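Local coordinates for protein GMP reductase (Trypanosoma brucei brucei, PDB 6JIG) that probably catalyses the NADPH-dependent deamination of GMP to IMP and also binds guanine nucleotides at its CBS domains, at residues 255-260 against 307-312; 285-290 against 347-352; 299-304 against 338-343. The protein carries 1 engineered substitution. One frame throughout, in Å; residues are numbered along the deposited sequence.

All three contacts belong to one half of the beta/alpha barrel of the IMPDH/GMPR family. Interactions 1 and 2 have centres about 4 Å apart and interlock inside the barrel: each joins two strands that flank a third, and Lys309 NZ of interaction 1 lies 2.7 Å from Asn290 OD1 of interaction 2. Their polar ends lead to the bound GMP, which is also hydrogen-bonded to residues such as Ser52, Ser316 and Thr320. Interaction 3, with its centre about 12 Å from that of interaction 1, pairs two helices of the barrel's outer layer, where Leu308 and Cys348 reach it from the strands.

Interaction 1: residues 255-260 against 307-312; sequences VLVVDI and GLKIGV
Lys309 reaches across the barrel interior to Asp259 and Val257, passing over the strand 285-291 that lies between their own. Its CB leaves the backbone toward the other strand, with CG anti to the backbone N (chi1 -166°), and both CB and CG run past the amide oxygen of Asn290, Lys309 CG at 3.4 Å from Asn290 OD1. CD, the next carbon, faces the CD1 methyl of Ile349. The chain is bent at each of its last three torsions, and the bends curl it back within the interior instead of sending it straight across. Lys309 CE then rests on Val257 CG1 at 3.8 Å, the two side chains crossing at about a right angle; a beta-branched valine offers a compact apolar shoulder for the last methylene.

At the tip, Lys309 NZ forms a salt bridge with Asp259 OD2 over 3.0 Å, approaching from above the carboxylate plane, 57° out of it. The same nitrogen is hydrogen-bonded to Asn290 OD1 and in a second salt bridge with Asp351 OD2, three oxygens on three strands, which should restrict the ammonium group's rotation. A long, flexible lysine suits a nitrogen that must collect several acceptors, and the carboxylate of Asp259 can accept from both Lys309 NZ and Asn53 ND2.

Asp259, Ile260, Gly311 and Val312 are predicted to belong to the NAD(+) site, and Lys309 comes close to the bound GMP. This polar cluster lies at the C-terminal ends of the parallel strands, where TIM barrels usually place their active site.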
# COMPACT_ATOMS: atom_id res chain seq x y z
N VAL A 255 -25.43 11.73 -41.01
CA VAL A 255 -24.19 11.22 -41.59
C VAL A 255 -24.10 9.75 -41.23
O VAL A 255 -24.66 9.30 -40.23
CB VAL A 255 -22.91 11.95 -41.08
CG1 VAL A 255 -22.89 13.39 -41.52
CG2 VAL A 255 -22.80 11.86 -39.56
N LEU A 256 -23.38 9.01 -42.05
CA LEU A 256 -23.04 7.63 -41.74
C LEU A 256 -21.54 7.55 -41.47
O LEU A 256 -20.74 8.25 -42.10
CB LEU A 256 -23.39 6.69 -42.89
CG LEU A 256 -24.88 6.53 -43.19
CD1 LEU A 256 -25.05 5.70 -44.45
CD2 LEU A 256 -25.60 5.89 -42.02
N VAL A 257 -21.15 6.67 -40.56
CA VAL A 257 -19.74 6.47 -40.22
C VAL A 257 -19.40 5.01 -40.46
O VAL A 257 -19.83 4.13 -39.70
CB VAL A 257 -19.42 6.88 -38.78
CG1 VAL A 257 -17.92 6.67 -38.50
CG2 VAL A 257 -19.86 8.33 -38.51
N VAL A 258 -18.63 4.74 -41.51
CA VAL A 258 -18.07 3.41 -41.74
C VAL A 258 -16.92 3.24 -40.76
O VAL A 258 -15.94 3.99 -40.82
CB VAL A 258 -17.57 3.26 -43.19
CG1 VAL A 258 -16.91 1.90 -43.36
CG2 VAL A 258 -18.70 3.45 -44.15
N ASP A 259 -17.02 2.25 -39.88
CA ASP A 259 -16.09 2.17 -38.75
C ASP A 259 -15.61 0.74 -38.58
O ASP A 259 -16.38 -0.13 -38.13
CB ASP A 259 -16.74 2.69 -37.46
CG ASP A 259 -15.71 2.96 -36.36
OD1 ASP A 259 -14.52 2.61 -36.56
OD2 ASP A 259 -16.07 3.50 -35.31
N ILE A 260 -14.35 0.49 -38.93
CA ILE A 260 -13.68 -0.77 -38.62
C ILE A 260 -12.27 -0.46 -38.15
O ILE A 260 -11.71 0.61 -38.41
CB ILE A 260 -13.65 -1.74 -39.82
CG1 ILE A 260 -13.00 -1.10 -41.04
CG2 ILE A 260 -15.06 -2.25 -40.15
CD1 ILE A 260 -12.82 -2.13 -42.16
N GLY A 307 -15.49 12.41 -44.88
CA GLY A 307 -14.74 12.71 -43.67
C GLY A 307 -13.94 11.48 -43.31
O GLY A 307 -14.27 10.37 -43.72
N LEU A 308 -12.86 11.69 -42.54
CA LEU A 308 -11.96 10.62 -42.14
C LEU A 308 -11.89 10.54 -40.63
O LEU A 308 -11.89 11.57 -39.95
CB LEU A 308 -10.54 10.82 -42.69
CG LEU A 308 -10.45 10.93 -44.21
CD1 LEU A 308 -9.05 11.34 -44.65
CD2 LEU A 308 -10.85 9.60 -44.82
N LYS A 309 -11.84 9.33 -40.09
CA LYS A 309 -11.70 9.15 -38.65
C LYS A 309 -10.31 8.56 -38.39
O LYS A 309 -9.97 7.51 -38.95
CB LYS A 309 -12.81 8.28 -38.06
CG LYS A 309 -12.88 8.38 -36.51
CD LYS A 309 -14.32 8.32 -35.96
CE LYS A 309 -14.95 6.95 -36.14
NZ LYS A 309 -14.14 5.85 -35.48
N ILE A 310 -9.51 9.25 -37.58
CA ILE A 310 -8.08 8.98 -37.43
C ILE A 310 -7.87 8.34 -36.07
O ILE A 310 -8.26 8.91 -35.05
CB ILE A 310 -7.24 10.27 -37.51
CG1 ILE A 310 -7.61 11.12 -38.73
CG2 ILE A 310 -5.73 9.97 -37.39
CD1 ILE A 310 -7.60 10.40 -40.01
N GLY A 311 -7.22 7.17 -36.06
CA GLY A 311 -6.77 6.60 -34.80
C GLY A 311 -6.73 5.08 -34.85
O GLY A 311 -7.78 4.45 -35.00
N VAL A 312 -5.54 4.50 -34.75
CA VAL A 312 -5.38 3.04 -34.68
C VAL A 312 -4.70 2.73 -33.35
O VAL A 312 -3.49 2.95 -33.19
CB VAL A 312 -4.58 2.50 -35.87
CG1 VAL A 312 -4.38 0.97 -35.75
CG2 VAL A 312 -5.30 2.82 -37.18

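Interaction 2: residues 285-290 against 347-352; sequences DIIAGN and PCIADG. With 5GP (guanosine-5'-monophosphate), chain B.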
# COMPACT_ATOMS: atom_id res chain seq x y z
N ASP A 285 -23.53 12.47 -46.03
CA ASP A 285 -22.08 12.36 -45.99
C ASP A 285 -21.66 11.00 -45.43
O ASP A 285 -22.26 10.49 -44.48
CB ASP A 285 -21.49 13.48 -45.14
CG ASP A 285 -21.32 14.78 -45.91
OD1 ASP A 285 -21.78 14.87 -47.07
OD2 ASP A 285 -20.74 15.71 -45.33
N ILE A 286 -20.62 10.44 -46.02
CA ILE A 286 -20.06 9.15 -45.62
C ILE A 286 -18.69 9.42 -45.01
O ILE A 286 -17.76 9.85 -45.71
CB ILE A 286 -19.95 8.18 -46.81
CG1 ILE A 286 -21.29 8.08 -47.56
CG2 ILE A 286 -19.51 6.80 -46.33
CD1 ILE A 286 -22.45 7.62 -46.69
N ILE A 287 -18.56 9.16 -43.71
CA ILE A 287 -17.30 9.24 -42.98
C ILE A 287 -16.75 7.82 -42.86
O ILE A 287 -17.52 6.85 -42.77
CB ILE A 287 -17.52 9.89 -41.60
CG1 ILE A 287 -18.11 11.30 -41.78
CG2 ILE A 287 -16.20 9.95 -40.75
CD1 ILE A 287 -18.63 11.93 -40.50
N ALA A 288 -15.42 7.68 -42.90
CA ALA A 288 -14.81 6.36 -42.87
C ALA A 288 -13.54 6.38 -42.03
O ALA A 288 -12.82 7.37 -41.99
CB ALA A 288 -14.48 5.84 -44.26
N GLY A 289 -13.27 5.25 -41.38
CA GLY A 289 -12.07 5.05 -40.59
C GLY A 289 -12.06 3.61 -40.12
O GLY A 289 -12.96 2.83 -40.46
N ASN A 290 -11.06 3.25 -39.31
CA ASN A 290 -10.07 4.18 -38.76
C ASN A 290 -8.71 4.02 -39.44
O ASN A 290 -8.30 2.91 -39.78
CB ASN A 290 -9.91 3.95 -37.25
CG ASN A 290 -10.88 4.79 -36.44
OD1 ASN A 290 -11.97 5.12 -36.91
ND2 ASN A 290 -10.47 5.17 -35.23
N PRO A 347 -12.66 16.87 -44.00
CA PRO A 347 -12.41 17.04 -42.57
C PRO A 347 -12.02 15.73 -41.89
O PRO A 347 -12.42 14.65 -42.32
CB PRO A 347 -13.74 17.57 -42.02
CG PRO A 347 -14.46 18.14 -43.24
CD PRO A 347 -14.04 17.24 -44.38
N CYS A 348 -11.26 15.86 -40.80
CA CYS A 348 -10.75 14.70 -40.07
C CYS A 348 -11.17 14.75 -38.61
O CYS A 348 -11.10 15.80 -37.97
CB CYS A 348 -9.23 14.61 -40.16
SG CYS A 348 -8.57 14.29 -41.81
N ILE A 349 -11.61 13.60 -38.09
CA ILE A 349 -11.95 13.41 -36.69
C ILE A 349 -10.76 12.75 -36.00
O ILE A 349 -10.39 11.63 -36.36
CB ILE A 349 -13.20 12.51 -36.54
CG1 ILE A 349 -14.38 13.04 -37.37
CG2 ILE A 349 -13.59 12.36 -35.04
CD1 ILE A 349 -15.44 11.99 -37.64
N ALA A 350 -10.17 13.40 -34.99
CA ALA A 350 -9.12 12.76 -34.19
C ALA A 350 -9.76 11.89 -33.11
O ALA A 350 -10.31 12.41 -32.14
CB ALA A 350 -8.21 13.81 -33.56
N ASP A 351 -9.69 10.56 -33.27
CA ASP A 351 -10.48 9.62 -32.48
C ASP A 351 -9.59 8.82 -31.53
O ASP A 351 -8.86 7.92 -31.97
CB ASP A 351 -11.24 8.67 -33.41
CG ASP A 351 -12.05 7.62 -32.66
OD1 ASP A 351 -12.36 7.83 -31.47
OD2 ASP A 351 -12.39 6.59 -33.28
N GLY A 352 -9.68 9.11 -30.24
CA GLY A 352 -9.07 8.23 -29.26
C GLY A 352 -7.85 8.85 -28.58
O GLY A 352 -7.09 9.62 -29.18
P 5GP B . -11.13 7.15 -25.75
O1P 5GP B . -9.64 7.13 -25.45
O2P 5GP B . -11.95 6.32 -24.79
O3P 5GP B . -11.69 8.53 -26.02
O5' 5GP B . -11.17 6.44 -27.18
C5' 5GP B . -12.37 5.98 -27.78
C4' 5GP B . -12.10 5.36 -29.13
O4' 5GP B . -11.44 4.09 -28.96
C3' 5GP B . -13.31 5.02 -29.98
O3' 5GP B . -13.89 6.15 -30.63
C2' 5GP B . -12.77 3.94 -30.94
O2' 5GP B . -12.10 4.51 -32.06
C1' 5GP B . -11.69 3.27 -30.09
N9 5GP B . -12.10 1.94 -29.60
C8 5GP B . -13.21 1.63 -28.92
N7 5GP B . -13.18 0.30 -28.65
C5 5GP B . -12.03 -0.19 -29.16
C6 5GP B . -11.44 -1.45 -29.20
O6 5GP B . -12.02 -2.41 -28.65
N1 5GP B . -10.26 -1.61 -29.82
C2 5GP B . -9.63 -0.59 -30.40
N2 5GP B . -8.44 -0.78 -31.01
N3 5GP B . -10.16 0.66 -30.38
C4 5GP B . -11.35 0.86 -29.76
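Asn290 and Asp351 face each other with their CA atoms 8.3 Å apart, on parallel barrel strands separated by the strand 307-310, so the contact is made by side chains pointing into the interior. Asn290 ND2 donates to Asp351 OD2 over 3.1 Å in an almost straight bond (168°). The acceptor lies in the plane of the amide, yet the nitrogen reaches the carboxylate on its anti side, tilted 33° from that plane, and the two flat groups stand nearly perpendicular. Asn290 ND2 also meets Gly311 O, and its OD1 receives Lys309, so the amide has its orientation settled from both ends. A cis peptide bond precedes Asn290.

Asp351 turns its CG anti to its backbone N (chi1 178°) and presents both oxygens to the ribose of GMP: OD1 to O3' and OD2 to O2'. These hydrogen bonds refine to doubtfully short lengths, but the two-pronged grip suits a carboxylate facing neighbouring hydroxyls.

Deeper in the barrel, the apolar layer begins: Ile287 CG2 meets Ile349 CD1 at 3.8 Å, the side chains crossing at about a right angle.

Leu39 of strand 37-40 touches both isoleucines. On the outer side of the sheet, Ala288 packs on helix 266-277, while strand 255-259 flanks strand 285-291 through backbone hydrogen bonds.

Interaction 3: residues 299-304 against 338-343; sequences ALIDAG and TRVARR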
# COMPACT_ATOMS: atom_id res chain seq x y z
N ALA A 299 -6.39 6.96 -49.88
CA ALA A 299 -7.22 5.88 -50.42
C ALA A 299 -8.69 6.08 -50.07
O ALA A 299 -9.58 5.86 -50.91
CB ALA A 299 -6.71 4.52 -49.91
N LEU A 300 -8.97 6.47 -48.83
CA LEU A 300 -10.36 6.64 -48.44
C LEU A 300 -10.96 7.87 -49.11
O LEU A 300 -12.13 7.85 -49.52
CB LEU A 300 -10.48 6.71 -46.91
CG LEU A 300 -10.33 5.39 -46.13
CD1 LEU A 300 -10.79 5.60 -44.70
CD2 LEU A 300 -11.14 4.28 -46.76
N ILE A 301 -10.18 8.95 -49.25
CA ILE A 301 -10.67 10.11 -49.98
C ILE A 301 -10.96 9.75 -51.44
O ILE A 301 -12.00 10.14 -51.99
CB ILE A 301 -9.67 11.28 -49.88
CG1 ILE A 301 -9.57 11.78 -48.43
CG2 ILE A 301 -10.10 12.42 -50.81
CD1 ILE A 301 -8.41 12.71 -48.20
N ASP A 302 -10.04 9.02 -52.08
CA ASP A 302 -10.26 8.60 -53.46
C ASP A 302 -11.48 7.69 -53.58
O ASP A 302 -12.12 7.65 -54.64
CB ASP A 302 -9.01 7.88 -54.00
CG ASP A 302 -7.85 8.83 -54.28
OD1 ASP A 302 -8.05 10.06 -54.30
OD2 ASP A 302 -6.73 8.33 -54.47
N ALA A 303 -11.81 6.94 -52.53
CA ALA A 303 -13.01 6.12 -52.56
C ALA A 303 -14.28 6.94 -52.38
O ALA A 303 -15.37 6.39 -52.54
CB ALA A 303 -12.95 5.03 -51.48
N GLY A 304 -14.16 8.23 -52.07
CA GLY A 304 -15.30 9.12 -51.94
C GLY A 304 -15.67 9.57 -50.54
O GLY A 304 -16.71 10.21 -50.37
N THR A 338 -4.01 14.69 -41.81
CA THR A 338 -4.65 15.96 -42.14
C THR A 338 -3.87 16.72 -43.20
O THR A 338 -4.47 17.53 -43.92
CB THR A 338 -4.84 16.85 -40.90
OG1 THR A 338 -3.58 17.19 -40.31
CG2 THR A 338 -5.76 16.16 -39.89
N ARG A 339 -2.56 16.50 -43.31
CA ARG A 339 -1.81 17.10 -44.41
C ARG A 339 -2.39 16.69 -45.76
O ARG A 339 -2.56 17.53 -46.65
CB ARG A 339 -0.32 16.70 -44.34
CG ARG A 339 0.58 17.61 -45.18
CD ARG A 339 1.98 17.03 -45.35
N VAL A 340 -2.70 15.40 -45.92
CA VAL A 340 -3.31 14.93 -47.16
C VAL A 340 -4.73 15.45 -47.29
O VAL A 340 -5.15 15.96 -48.34
CB VAL A 340 -3.27 13.39 -47.22
CG1 VAL A 340 -4.12 12.87 -48.36
CG2 VAL A 340 -1.83 12.89 -47.33
N ALA A 341 -5.51 15.31 -46.21
CA ALA A 341 -6.93 15.62 -46.27
C ALA A 341 -7.19 17.10 -46.49
O ALA A 341 -8.13 17.47 -47.21
CB ALA A 341 -7.64 15.13 -45.01
N ARG A 342 -6.37 17.97 -45.89
CA ARG A 342 -6.60 19.41 -46.05
C ARG A 342 -6.48 19.83 -47.51
O ARG A 342 -7.19 20.73 -47.96
CB ARG A 342 -5.61 20.21 -45.18
N ARG A 343 -5.60 19.18 -48.27
CA ARG A 343 -5.45 19.54 -49.68
C ARG A 343 -6.63 19.07 -50.51
O ARG A 343 -6.89 19.64 -51.57
CB ARG A 343 -4.13 18.97 -50.21
CG ARG A 343 -2.92 19.57 -49.49
CD ARG A 343 -1.57 18.91 -49.78
NE ARG A 343 -0.51 19.58 -49.02
CZ ARG A 343 0.70 19.07 -48.78
NH1 ARG A 343 1.04 17.88 -49.25
NH2 ARG A 343 1.58 19.77 -48.07
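No flat group enters the contact between Ile301 and Ala341; those of the two helices lie around it. The guanidinium of Arg343 has a single carbon, Arg339 CG, on one face, 3.7 Å above the plane and offset toward the rim; the guanidinium of Arg339 itself is not modelled. On the facing helix, the carboxylate of Asp302 has OD1 in a salt bridge with Arg344, while OD2 lies close to the like charge of Glu298. Arg344 ends helix 330-344, so this pairing joins the two helices just beyond 338-343.

The contact itself is carried by one methyl. Ile301 points its CB toward the other helix and keeps its longer branch extended (chi2 168°), so that CD1 arrives end-on at the helix surface. There Ile301 CD1 meets Ala341 CA at 3.8 Å and Ala341 CB at 4.1 Å. Alanine is apt here, because its small side chain lets the methyl come down to the backbone, and a Val340 methyl, CG1, adds a looser apolar contact beside it, 4.3 Å from Ile301 CD1. Val340 turns its other contacts to Ala294, Ala297 and Glu298, one to two turns earlier on the same helix as Ile301.

Just beyond, helix 294-302 closes in a Schellman motif. Gly304 takes a positive phi of 108°, a conformation that favours glycine, and Gly304 N bonds back to Ile301 O over 2.9 Å, turning the chain toward strand 307-310.

Helices 294-302 and 330-344 are thus neighbours in the outer layer of the barrel. Beneath them Leu308 of strand 307-310 packs on both Ile301 and Ala341, Cys348 of strand 348-351 touches Ala341, and helix 266-277 meets the far flank through Ala299, Leu300 and Ala303.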